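Long-range contacts in beta-Ala-His dipeptidase (Homo sapiens, PDB 3DLJ), which hydrolyses Xaa-His dipeptides, above all carnosine and anserine, as a homodimeric secreted metallopeptidase of the M20 family with two zinc ions in each subunit: residues K289-D294 / E419-R424; D275-L280 / P357-S362. One frame throughout, in Å; residues are numbered along the deposited sequence.

How the interactions relate
Interactions 1 and 2 both lie at the surface of the chain, away from the two zinc ions and their ligands, and do not touch each other: their centres are 24 Å apart, and their nearest atoms about 7 Å. Their first segments flank the same helix, 282-289, with 275-280 leading into it and 289-294 leaving it. Their partners follow in the same order as these loops, so the segments of the two contacts alternate along the chain. Interaction 1 ties the loop after the helix to strand 421-425 through a histidine-carboxylate pair, whereas interaction 2 joins the loop before it to 357-362 mainly by two backbone hydrogen bonds.

Interaction 1. Residues K289-D294 / E419-R424; sequences KAIHLD and EPDMIR
Asp421 OD2 accepts two hydrogen bonds from His292, one from the backbone and one from the ring. The hydrogen bond from His292 N to Asp421 OD2 is 2.9 Å long and comes from above the carboxylate plane. His292 ND1 reaches Asp421 OD2 at 3.1 Å on its syn side, from the opposite face of that plane; the bond is bent, at 136°, and ND1 makes a further weak bond to Asp421 OD1. With CG beside its own backbone N (chi1 -66°), the histidine brings ND1 round to the oxygen that its amide also holds; ring and carboxylate planes are nearly parallel, 11° apart, though this bond is tilted out of both. With Asp421 replaced by an alanine, His292 N and ND1 would probably both lose this acceptor and the imidazole would be freer to turn. Alongside, Ile291 CD1 comes within 3.3 Å of Met422 O. Ile291 CD1 also packs against Ile423 CG2 at 4.2 Å. Leu316 of helix 312-320 touches Ile291 too. Asp421 and Ile423 bond through their backbones to Ile217. This histidine-carboxylate hydrogen bond fastens the connection between helices 282-289 and 295-302 to a sheet strand parallel to strand 216-232.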
loop_
_atom_site.group_PDB
_atom_site.type_symbol
_atom_site.label_atom_id
_atom_site.label_comp_id
_atom_site.label_asym_id
_atom_site.label_seq_id
_atom_site.Cartn_x
_atom_site.Cartn_y
_atom_site.Cartn_z
ATOM N N LYS A 289 -22.544 5.820 -9.894
ATOM C CA LYS A 289 -23.876 5.328 -9.576
ATOM C C LYS A 289 -23.980 3.806 -9.726
ATOM O O LYS A 289 -24.787 3.176 -9.054
ATOM C CB LYS A 289 -24.918 6.029 -10.456
ATOM N N ALA A 290 -23.152 3.221 -10.596
ATOM C CA ALA A 290 -23.198 1.779 -10.870
ATOM C C ALA A 290 -22.361 0.926 -9.915
ATOM O O ALA A 290 -22.381 -0.295 -10.016
ATOM C CB ALA A 290 -22.810 1.483 -12.331
ATOM N N ILE A 291 -21.619 1.571 -9.010
ATOM C CA ILE A 291 -20.814 0.878 -7.991
ATOM C C ILE A 291 -21.722 0.451 -6.833
ATOM O O ILE A 291 -22.674 1.159 -6.492
ATOM C CB ILE A 291 -19.657 1.762 -7.459
ATOM C CG1 ILE A 291 -18.690 2.155 -8.589
ATOM C CG2 ILE A 291 -18.934 1.081 -6.310
ATOM C CD1 ILE A 291 -17.661 1.112 -8.971
ATOM N N HIS A 292 -21.427 -0.712 -6.244
ATOM C CA HIS A 292 -22.247 -1.273 -5.162
ATOM C C HIS A 292 -21.653 -0.967 -3.793
ATOM O O HIS A 292 -20.660 -1.569 -3.397
ATOM C CB HIS A 292 -22.433 -2.785 -5.354
ATOM C CG HIS A 292 -23.236 -3.142 -6.571
ATOM N ND1 HIS A 292 -22.666 -3.647 -7.722
ATOM C CD2 HIS A 292 -24.568 -3.049 -6.820
ATOM C CE1 HIS A 292 -23.611 -3.857 -8.623
ATOM N NE2 HIS A 292 -24.772 -3.494 -8.105
ATOM N N LEU A 293 -22.257 -0.018 -3.082
ATOM C CA LEU A 293 -21.780 0.373 -1.757
ATOM C C LEU A 293 -22.927 0.856 -0.878
ATOM O O LEU A 293 -23.536 1.892 -1.143
ATOM C CB LEU A 293 -20.676 1.444 -1.839
ATOM C CG LEU A 293 -19.995 1.913 -0.527
ATOM C CD1 LEU A 293 -18.974 0.928 -0.017
ATOM C CD2 LEU A 293 -19.330 3.261 -0.710
ATOM N N ASP A 294 -23.213 0.080 0.163
ATOM C CA ASP A 294 -24.167 0.459 1.176
ATOM C C ASP A 294 -23.442 1.376 2.141
ATOM O O ASP A 294 -22.462 0.979 2.780
ATOM C CB ASP A 294 -24.713 -0.778 1.906
ATOM C CG ASP A 294 -25.877 -0.445 2.832
ATOM O OD1 ASP A 294 -25.658 0.201 3.887
ATOM O OD2 ASP A 294 -27.022 -0.831 2.501
ATOM N N GLU A 419 -20.223 -10.842 -10.094
ATOM C CA GLU A 419 -19.407 -9.902 -10.845
ATOM C C GLU A 419 -18.668 -8.937 -9.915
ATOM O O GLU A 419 -19.281 -8.336 -9.020
ATOM C CB GLU A 419 -20.249 -9.119 -11.866
ATOM C CG GLU A 419 -20.818 -9.966 -13.009
ATOM C CD GLU A 419 -19.745 -10.515 -13.951
ATOM O OE1 GLU A 419 -18.666 -9.888 -14.066
ATOM O OE2 GLU A 419 -19.988 -11.571 -14.581
ATOM N N PRO A 420 -17.339 -8.795 -10.124
ATOM C CA PRO A 420 -16.550 -7.761 -9.477
ATOM C C PRO A 420 -16.937 -6.358 -9.955
ATOM O O PRO A 420 -17.151 -6.140 -11.154
ATOM C CB PRO A 420 -15.124 -8.059 -9.951
ATOM C CG PRO A 420 -15.275 -8.822 -11.203
ATOM C CD PRO A 420 -16.527 -9.624 -11.033
ATOM N N ASP A 421 -17.021 -5.419 -9.021
ATOM C CA ASP A 421 -17.012 -4.012 -9.398
ATOM C C ASP A 421 -15.601 -3.589 -9.762
ATOM O O ASP A 421 -14.630 -4.024 -9.140
ATOM C CB ASP A 421 -17.570 -3.125 -8.289
ATOM C CG ASP A 421 -19.092 -3.001 -8.352
ATOM O OD1 ASP A 421 -19.689 -3.143 -9.465
ATOM O OD2 ASP A 421 -19.686 -2.762 -7.275
ATOM N N MET A 422 -15.505 -2.779 -10.809
ATOM C CA MET A 422 -14.262 -2.157 -11.216
ATOM C C MET A 422 -14.135 -0.879 -10.387
ATOM O O MET A 422 -14.909 0.061 -10.537
ATOM C CB MET A 422 -14.270 -1.874 -12.728
ATOM C CG MET A 422 -14.387 -3.118 -13.618
ATOM S SD MET A 422 -12.888 -4.168 -13.686
ATOM C CE MET A 422 -11.842 -3.147 -14.747
ATOM N N ILE A 423 -13.179 -0.870 -9.472
ATOM C CA ILE A 423 -13.049 0.232 -8.527
ATOM C C ILE A 423 -11.736 0.979 -8.744
ATOM O O ILE A 423 -10.796 0.467 -9.364
ATOM C CB ILE A 423 -13.223 -0.239 -7.028
ATOM C CG1 ILE A 423 -12.108 -1.227 -6.617
ATOM C CG2 ILE A 423 -14.630 -0.833 -6.786
ATOM C CD1 ILE A 423 -12.022 -1.492 -5.146
ATOM N N ARG A 424 -11.697 2.218 -8.268
ATOM C CA ARG A 424 -10.441 2.920 -8.119
ATOM C C ARG A 424 -10.009 2.783 -6.646
ATOM O O ARG A 424 -10.668 2.083 -5.864
ATOM C CB ARG A 424 -10.568 4.378 -8.579
ATOM C CG ARG A 424 -10.863 4.556 -10.067
ATOM C CD ARG A 424 -10.522 5.981 -10.546
ATOM N NE ARG A 424 -10.620 6.131 -12.009
#

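Interaction 2. Residues D275-L280 / P357-S362; sequences DEVVPL and PHMNVS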
loop_
_atom_site.group_PDB
_atom_site.type_symbol
_atom_site.label_atom_id
_atom_site.label_comp_id
_atom_site.label_asym_id
_atom_site.label_seq_id
_atom_site.Cartn_x
_atom_site.Cartn_y
_atom_site.Cartn_z
ATOM N N ASP A 275 -7.202 23.787 -9.928
ATOM C CA ASP A 275 -7.089 24.273 -11.287
ATOM C C ASP A 275 -7.139 23.186 -12.349
ATOM O O ASP A 275 -7.855 23.329 -13.346
ATOM C CB ASP A 275 -5.811 25.086 -11.448
ATOM C CG ASP A 275 -5.882 26.421 -10.749
ATOM O OD1 ASP A 275 -6.958 26.808 -10.212
ATOM O OD2 ASP A 275 -4.832 27.088 -10.763
ATOM N N GLU A 276 -6.391 22.112 -12.121
ATOM C CA GLU A 276 -6.179 21.083 -13.124
ATOM C C GLU A 276 -6.894 19.749 -12.881
ATOM O O GLU A 276 -6.676 18.793 -13.637
ATOM C CB GLU A 276 -4.670 20.873 -13.367
ATOM C CG GLU A 276 -3.939 22.128 -13.884
ATOM C CD GLU A 276 -2.566 21.807 -14.468
ATOM O OE1 GLU A 276 -2.502 21.423 -15.673
ATOM O OE2 GLU A 276 -1.556 21.936 -13.722
ATOM N N VAL A 277 -7.745 19.672 -11.852
ATOM C CA VAL A 277 -8.574 18.465 -11.630
ATOM C C VAL A 277 -9.523 18.300 -12.813
ATOM O O VAL A 277 -10.165 19.269 -13.212
ATOM C CB VAL A 277 -9.391 18.526 -10.297
ATOM C CG1 VAL A 277 -10.160 17.212 -10.063
ATOM C CG2 VAL A 277 -8.490 18.859 -9.088
ATOM N N VAL A 278 -9.621 17.103 -13.399
ATOM C CA VAL A 278 -10.533 16.961 -14.556
ATOM C C VAL A 278 -11.984 17.254 -14.159
ATOM O O VAL A 278 -12.413 16.857 -13.064
ATOM C CB VAL A 278 -10.450 15.600 -15.313
ATOM C CG1 VAL A 278 -9.088 15.428 -15.951
ATOM C CG2 VAL A 278 -10.781 14.444 -14.427
ATOM N N PRO A 279 -12.733 17.941 -15.045
ATOM C CA PRO A 279 -14.133 18.246 -14.757
ATOM C C PRO A 279 -14.961 16.974 -14.619
ATOM O O PRO A 279 -14.796 16.045 -15.410
ATOM C CB PRO A 279 -14.598 19.038 -16.000
ATOM C CG PRO A 279 -13.362 19.515 -16.654
ATOM C CD PRO A 279 -12.325 18.456 -16.370
ATOM N N LEU A 280 -15.816 16.935 -13.602
ATOM C CA LEU A 280 -16.805 15.876 -13.461
ATOM C C LEU A 280 -17.810 15.947 -14.608
ATOM O O LEU A 280 -18.351 17.033 -14.890
ATOM C CB LEU A 280 -17.524 15.994 -12.113
ATOM C CG LEU A 280 -18.473 14.860 -11.729
ATOM C CD1 LEU A 280 -17.814 13.492 -11.853
ATOM C CD2 LEU A 280 -19.018 15.084 -10.324
ATOM N N PRO A 357 -5.951 12.973 -11.646
ATOM C CA PRO A 357 -5.958 13.624 -12.957
ATOM C C PRO A 357 -6.715 14.960 -12.938
ATOM O O PRO A 357 -7.799 15.024 -12.356
ATOM C CB PRO A 357 -6.686 12.613 -13.848
ATOM C CG PRO A 357 -6.534 11.305 -13.175
ATOM C CD PRO A 357 -6.376 11.557 -11.713
ATOM N N HIS A 358 -6.171 16.018 -13.548
ATOM C CA HIS A 358 -4.867 16.017 -14.218
ATOM C C HIS A 358 -3.792 16.835 -13.492
ATOM O O HIS A 358 -3.099 17.622 -14.119
ATOM C CB HIS A 358 -5.011 16.550 -15.650
ATOM C CG HIS A 358 -5.399 15.501 -16.638
ATOM N ND1 HIS A 358 -6.216 15.758 -17.719
ATOM C CD2 HIS A 358 -5.102 14.178 -16.692
ATOM C CE1 HIS A 358 -6.397 14.641 -18.404
ATOM N NE2 HIS A 358 -5.734 13.667 -17.800
ATOM N N MET A 359 -3.643 16.635 -12.182
ATOM C CA MET A 359 -2.720 17.461 -11.381
ATOM C C MET A 359 -1.216 17.227 -11.667
ATOM O O MET A 359 -0.745 16.097 -11.715
ATOM C CB MET A 359 -3.017 17.292 -9.875
ATOM C CG MET A 359 -4.474 17.608 -9.471
ATOM S SD MET A 359 -4.899 17.153 -7.769
ATOM C CE MET A 359 -4.152 18.527 -6.862
ATOM N N ASN A 360 -0.471 18.319 -11.801
ATOM C CA ASN A 360 0.987 18.277 -11.915
ATOM C C ASN A 360 1.727 18.344 -10.550
ATOM O O ASN A 360 1.560 19.298 -9.788
ATOM C CB ASN A 360 1.458 19.410 -12.830
ATOM C CG ASN A 360 2.943 19.328 -13.140
ATOM O OD1 ASN A 360 3.753 20.025 -12.525
ATOM N ND2 ASN A 360 3.310 18.450 -14.083
ATOM N N VAL A 361 2.557 17.333 -10.280
ATOM C CA VAL A 361 3.398 17.274 -9.079
ATOM C C VAL A 361 4.250 18.540 -8.860
ATOM O O VAL A 361 4.321 19.071 -7.747
ATOM C CB VAL A 361 4.320 16.007 -9.090
ATOM C CG1 VAL A 361 5.262 16.013 -7.911
ATOM C CG2 VAL A 361 3.504 14.730 -9.058
ATOM N N SER A 362 4.894 19.027 -9.913
ATOM C CA SER A 362 5.777 20.176 -9.781
ATOM C C SER A 362 4.995 21.435 -9.478
ATOM O O SER A 362 5.494 22.292 -8.748
ATOM C CB SER A 362 6.649 20.374 -11.046
ATOM O OG SER A 362 7.438 19.212 -11.260
#
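Val278 and Glu276 hold the backbone of 357-362 with two hydrogen bonds around the cis peptide that links Pro357 to His358. Val278 N donates to Pro357 O at 3.0 Å, almost straight at 170°, and His358 N donates to Glu276 O at 2.8 Å. Both the C=O and the N-H of the cis peptide are therefore engaged. The closest side-chain packing is built on this pair. Val278 CG1, placed beside its own backbone N by a chi1 of -64°, rests over one face of the His358 imidazole in a CH-pi contact, 3.7 Å from the ring centroid and shifted toward the ND1 edge, where Val278 CG1 and His358 ND1 are 3.4 Å apart. Val278 CG1 also approaches Pro357 CB at 4.3 Å. Val277 lies alongside Met359, with Val277 CG2 and Met359 SD at 4.2 Å; Pro323 touches both side chains.

By contrast, the exposed side chain of Glu276 is loose at its end. Its base still packs, with Glu276 CB 3.7 Å from His358 O, but the carboxylate merely runs beside Asn360, Glu276 OE2 lying 4.0 Å from Asn360 CB. The Asn360 amide turns instead to the helix that follows it: OD1 accepts from Ala363 N and caps the start of 361-377. Asn360 is an N-linked glycosylation site, with no glycan modelled here, consistent with this edge facing solvent.

Val278 O is bound by Arg321, just after helix 312-320. Pro357 meanwhile packs on Pro395 of strand 384-397, so the contact lies where the turn from strand 346-355 into helix 361-377 passes the loop leading to helix 282-289.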